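Putative TRAP PERIPLASMIC SOLUTE BINDING PROTEIN (PDB 4PBQ) binds L-gulonate and probably serves as the periplasmic solute-binding component of a TRAP-type transport system. Local coordinates at residues N112-E120 against Q262-E273. Residues are numbered along the deposited sequence; the frame is centred on the assembly and turned at random.
Sequences NQEAKKVLE and QEKEWELAIKTE
Trp266, driven as a knob between Asn112, Ala115, Lys116 and Leu119, joins two nearly antiparallel helices: the short helix 112-119 and the middle of the long helix 248-281. The segment axes pass 11.7 Å apart at 164°, a spacing occupied by the indole and the Lys116 chain. Lys116 lies flat along one indole face, the two side chains running past each other in opposite directions. Its CB makes a CH-pi contact over the six-membered ring, 3.5 Å from the centroid; with CG anti to the backbone N (chi1 179°), the straight chain then carries CG, CD and CE along the same face toward Trp266 CG and CB. Leu119 CD1 meets the ring edge at Trp266 CZ2 (4.0 Å). Trp266 NE1 hydrogen-bonds to Tyr141 O of strand 136-151, which helps fix the rotation of the indole.

Polar clamps close both ends. Near the C-terminus of the short helix, Gln262 NE2 donates to Glu120 OE2 (3.0 Å) on its anti side, amide and carboxylate being nearly coplanar. Lys116 NZ approaches both oxygens of Glu120 from the syn side, and the salt bridge closes at 3.1 Å from NZ to OE2, leaving OE2 gripped by two donors. At the other end Asn112 ND2 donates to Glu273 OE1 (3.1 Å, 163° at the hydrogen), while water 1 donates to both Asn112 OD1 and Glu273 OE2. Ile270 CG1 packs alongside the Asn112 amide, 4.0 Å from ND2. Phe231 of strand 231-239 touches Asn112, Ala115 and Leu119, and the Leu119 side chain lies about 11 Å from the bound L-gulonate. The knob-into-hole contact docks the short helix on helix 248-281, the long helix joining the two lobes that is characteristic of TRAP-type (family 7) solute-binding proteins.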
loop_
_atom_site.group_PDB
_atom_site.type_symbol
_atom_site.label_atom_id
_atom_site.label_comp_id
_atom_site.label_asym_id
_atom_site.label_seq_id
_atom_site.Cartn_x
_atom_site.Cartn_y
_atom_site.Cartn_z
ATOM N N ASN A 112 -9.993 0.996 9.127
ATOM C CA ASN A 112 -9.951 1.685 7.837
ATOM C C ASN A 112 -10.367 3.160 7.945
ATOM O O ASN A 112 -9.723 4.038 7.361
ATOM C CB ASN A 112 -10.863 1.008 6.820
ATOM C CG ASN A 112 -10.360 -0.351 6.380
ATOM O OD1 ASN A 112 -9.153 -0.600 6.322
ATOM N ND2 ASN A 112 -11.286 -1.234 6.041
ATOM N N GLN A 113 -11.444 3.427 8.686
ATOM C CA GLN A 113 -11.935 4.791 8.787
ATOM C C GLN A 113 -10.911 5.702 9.481
ATOM O O GLN A 113 -10.744 6.848 9.093
ATOM C CB GLN A 113 -13.317 4.841 9.449
ATOM C CG GLN A 113 -14.464 4.558 8.458
ATOM C CD GLN A 113 -14.613 5.643 7.368
ATOM O OE1 GLN A 113 -14.482 6.842 7.640
ATOM N NE2 GLN A 113 -14.888 5.217 6.132
ATOM N N GLU A 114 -10.204 5.189 10.485
ATOM C CA GLU A 114 -9.175 6.005 11.140
ATOM C C GLU A 114 -7.968 6.253 10.217
ATOM O O GLU A 114 -7.404 7.355 10.210
ATOM C CB GLU A 114 -8.713 5.360 12.456
ATOM C CG GLU A 114 -7.598 6.140 13.169
ATOM C CD GLU A 114 -7.394 5.662 14.582
ATOM O OE1 GLU A 114 -8.172 6.106 15.468
ATOM O OE2 GLU A 114 -6.483 4.830 14.812
ATOM N N ALA A 115 -7.572 5.238 9.443
ATOM C CA ALA A 115 -6.501 5.410 8.479
ATOM C C ALA A 115 -6.874 6.521 7.498
ATOM O O ALA A 115 -6.045 7.380 7.178
ATOM C CB ALA A 115 -6.208 4.103 7.736
ATOM N N LYS A 116 -8.128 6.523 7.052
ATOM C CA LYS A 116 -8.568 7.480 6.051
ATOM C C LYS A 116 -8.539 8.879 6.679
ATOM O O LYS A 116 -8.098 9.840 6.070
ATOM C CB LYS A 116 -9.981 7.127 5.566
ATOM C CG LYS A 116 -10.560 8.072 4.518
ATOM C CD LYS A 116 -11.951 7.585 4.095
ATOM C CE LYS A 116 -12.562 8.454 3.007
ATOM N NZ LYS A 116 -13.050 9.753 3.533
ATOM N N LYS A 117 -9.016 8.973 7.916
ATOM C CA LYS A 117 -9.090 10.248 8.611
ATOM C C LYS A 117 -7.716 10.869 8.769
ATOM O O LYS A 117 -7.536 12.067 8.506
ATOM C CB LYS A 117 -9.759 10.065 9.974
ATOM C CG LYS A 117 -10.025 11.342 10.729
ATOM C CD LYS A 117 -10.638 11.035 12.101
ATOM C CE LYS A 117 -11.047 12.321 12.821
ATOM N NZ LYS A 117 -11.657 11.984 14.126
ATOM N N VAL A 118 -6.743 10.070 9.193
ATOM C CA VAL A 118 -5.396 10.591 9.354
ATOM C C VAL A 118 -4.773 10.954 7.995
ATOM O O VAL A 118 -4.070 11.951 7.882
ATOM C CB VAL A 118 -4.482 9.594 10.067
ATOM C CG1 VAL A 118 -3.054 10.068 10.005
ATOM C CG2 VAL A 118 -4.936 9.411 11.516
ATOM N N LEU A 119 -5.019 10.141 6.980
ATOM C CA LEU A 119 -4.425 10.407 5.655
ATOM C C LEU A 119 -5.077 11.602 4.965
ATOM O O LEU A 119 -4.572 12.119 3.948
ATOM C CB LEU A 119 -4.528 9.172 4.763
ATOM C CG LEU A 119 -3.621 8.037 5.241
ATOM C CD1 LEU A 119 -3.932 6.735 4.558
ATOM C CD2 LEU A 119 -2.145 8.372 5.070
ATOM N N GLU A 120 -6.199 12.034 5.517
ATOM C CA GLU A 120 -6.849 13.258 5.058
ATOM C C GLU A 120 -6.480 14.484 5.920
ATOM O O GLU A 120 -7.013 15.578 5.711
ATOM C CB GLU A 120 -8.373 13.023 4.925
ATOM C CG GLU A 120 -8.658 12.104 3.731
ATOM C CD GLU A 120 -10.102 11.657 3.555
ATOM O OE1 GLU A 120 -10.939 11.916 4.439
ATOM O OE2 GLU A 120 -10.376 11.011 2.514
ATOM N N GLN A 262 -10.409 9.619 -4.866
ATOM C CA GLN A 262 -10.075 9.250 -3.488
ATOM C C GLN A 262 -11.338 8.867 -2.718
ATOM O O GLN A 262 -11.368 7.837 -2.033
ATOM C CB GLN A 262 -9.328 10.384 -2.783
ATOM C CG GLN A 262 -8.957 10.056 -1.359
ATOM C CD GLN A 262 -8.006 11.054 -0.765
ATOM O OE1 GLN A 262 -7.061 11.515 -1.422
ATOM N NE2 GLN A 262 -8.249 11.406 0.479
ATOM N N GLU A 263 -12.380 9.692 -2.807
ATOM C CA GLU A 263 -13.623 9.414 -2.099
ATOM C C GLU A 263 -14.197 8.087 -2.566
ATOM O O GLU A 263 -14.605 7.258 -1.760
ATOM C CB GLU A 263 -14.663 10.518 -2.346
ATOM C CG GLU A 263 -16.078 10.147 -1.908
ATOM C CD GLU A 263 -17.166 11.020 -2.556
ATOM O OE1 GLU A 263 -16.823 12.059 -3.171
ATOM O OE2 GLU A 263 -18.362 10.647 -2.464
ATOM N N LYS A 264 -14.244 7.895 -3.879
ATOM C CA LYS A 264 -14.886 6.712 -4.440
ATOM C C LYS A 264 -14.060 5.451 -4.194
ATOM O O LYS A 264 -14.631 4.354 -3.989
ATOM C CB LYS A 264 -15.129 6.894 -5.947
ATOM C CG LYS A 264 -16.141 7.998 -6.241
ATOM C CD LYS A 264 -17.544 7.603 -5.800
ATOM C CE LYS A 264 -18.579 8.522 -6.406
ATOM N NZ LYS A 264 -19.624 8.906 -5.430
ATOM N N GLU A 265 -12.735 5.591 -4.217
ATOM C CA GLU A 265 -11.862 4.445 -4.025
ATOM C C GLU A 265 -11.906 3.930 -2.577
ATOM O O GLU A 265 -11.947 2.735 -2.363
ATOM C CB GLU A 265 -10.415 4.727 -4.414
ATOM C CG GLU A 265 -9.565 3.438 -4.576
ATOM C CD GLU A 265 -8.900 2.951 -3.296
ATOM O OE1 GLU A 265 -8.847 3.741 -2.339
ATOM O OE2 GLU A 265 -8.425 1.781 -3.264
ATOM N N TRP A 266 -11.888 4.834 -1.607
ATOM C CA TRP A 266 -12.042 4.425 -0.201
ATOM C C TRP A 266 -13.352 3.671 -0.013
ATOM O O TRP A 266 -13.365 2.596 0.546
ATOM C CB TRP A 266 -11.967 5.613 0.759
ATOM C CG TRP A 266 -10.554 5.972 1.096
ATOM C CD1 TRP A 266 -9.772 6.903 0.464
ATOM C CD2 TRP A 266 -9.721 5.385 2.131
ATOM N NE1 TRP A 266 -8.504 6.923 1.027
ATOM C CE2 TRP A 266 -8.460 6.026 2.063
ATOM C CE3 TRP A 266 -9.929 4.399 3.117
ATOM C CZ2 TRP A 266 -7.405 5.694 2.917
ATOM C CZ3 TRP A 266 -8.883 4.080 3.965
ATOM C CH2 TRP A 266 -7.641 4.738 3.864
ATOM N N GLU A 267 -14.448 4.254 -0.492
ATOM C CA GLU A 267 -15.758 3.628 -0.395
ATOM C C GLU A 267 -15.785 2.240 -1.037
ATOM O O GLU A 267 -16.259 1.261 -0.428
ATOM C CB GLU A 267 -16.801 4.551 -1.046
ATOM C CG GLU A 267 -18.219 4.016 -1.063
ATOM C CD GLU A 267 -19.221 5.029 -1.602
ATOM O OE1 GLU A 267 -19.067 5.487 -2.755
ATOM O OE2 GLU A 267 -20.160 5.368 -0.858
ATOM N N LEU A 268 -15.299 2.147 -2.269
ATOM C CA LEU A 268 -15.297 0.890 -2.992
ATOM C C LEU A 268 -14.353 -0.139 -2.352
ATOM O O LEU A 268 -14.658 -1.338 -2.284
ATOM C CB LEU A 268 -14.901 1.139 -4.455
ATOM C CG LEU A 268 -14.970 -0.114 -5.327
ATOM C CD1 LEU A 268 -16.371 -0.709 -5.337
ATOM C CD2 LEU A 268 -14.537 0.186 -6.765
ATOM N N ALA A 269 -13.220 0.334 -1.867
ATOM C CA ALA A 269 -12.251 -0.552 -1.258
ATOM C C ALA A 269 -12.792 -1.150 0.044
ATOM O O ALA A 269 -12.643 -2.343 0.282
ATOM C CB ALA A 269 -10.917 0.191 -1.024
ATOM N N ILE A 270 -13.418 -0.328 0.882
ATOM C CA ILE A 270 -14.002 -0.838 2.107
ATOM C C ILE A 270 -15.095 -1.875 1.808
ATOM O O ILE A 270 -15.109 -2.962 2.406
ATOM C CB ILE A 270 -14.507 0.316 2.991
ATOM C CG1 ILE A 270 -13.297 1.108 3.492
ATOM C CG2 ILE A 270 -15.349 -0.202 4.161
ATOM C CD1 ILE A 270 -13.637 2.486 4.012
ATOM N N LYS A 271 -15.980 -1.555 0.866
ATOM C CA LYS A 271 -17.060 -2.446 0.462
ATOM C C LYS A 271 -16.532 -3.756 -0.108
ATOM O O LYS A 271 -17.024 -4.848 0.245
ATOM C CB LYS A 271 -17.957 -1.725 -0.555
ATOM C CG LYS A 271 -19.120 -2.554 -1.114
ATOM C CD LYS A 271 -19.834 -1.785 -2.221
ATOM C CE LYS A 271 -20.823 -2.663 -2.961
ATOM N NZ LYS A 271 -21.920 -3.081 -2.054
ATOM N N THR A 272 -15.537 -3.642 -0.985
ATOM C CA THR A 272 -15.005 -4.783 -1.713
ATOM C C THR A 272 -14.211 -5.690 -0.780
ATOM O O THR A 272 -14.273 -6.904 -0.894
ATOM C CB THR A 272 -14.143 -4.350 -2.934
ATOM O OG1 THR A 272 -14.953 -3.579 -3.840
ATOM C CG2 THR A 272 -13.639 -5.538 -3.688
ATOM N N GLU A 273 -13.501 -5.106 0.174
ATOM C CA GLU A 273 -12.701 -5.915 1.093
ATOM C C GLU A 273 -13.593 -6.855 1.910
ATOM O O GLU A 273 -13.227 -8.004 2.158
ATOM C CB GLU A 273 -11.908 -5.001 2.002
ATOM C CG GLU A 273 -11.134 -5.723 3.068
ATOM C CD GLU A 273 -10.308 -4.755 3.867
ATOM O OE1 GLU A 273 -10.924 -3.983 4.648
ATOM O OE2 GLU A 273 -9.060 -4.737 3.653
HETATM O O HOH W 1 -8.043 -2.890 5.353
#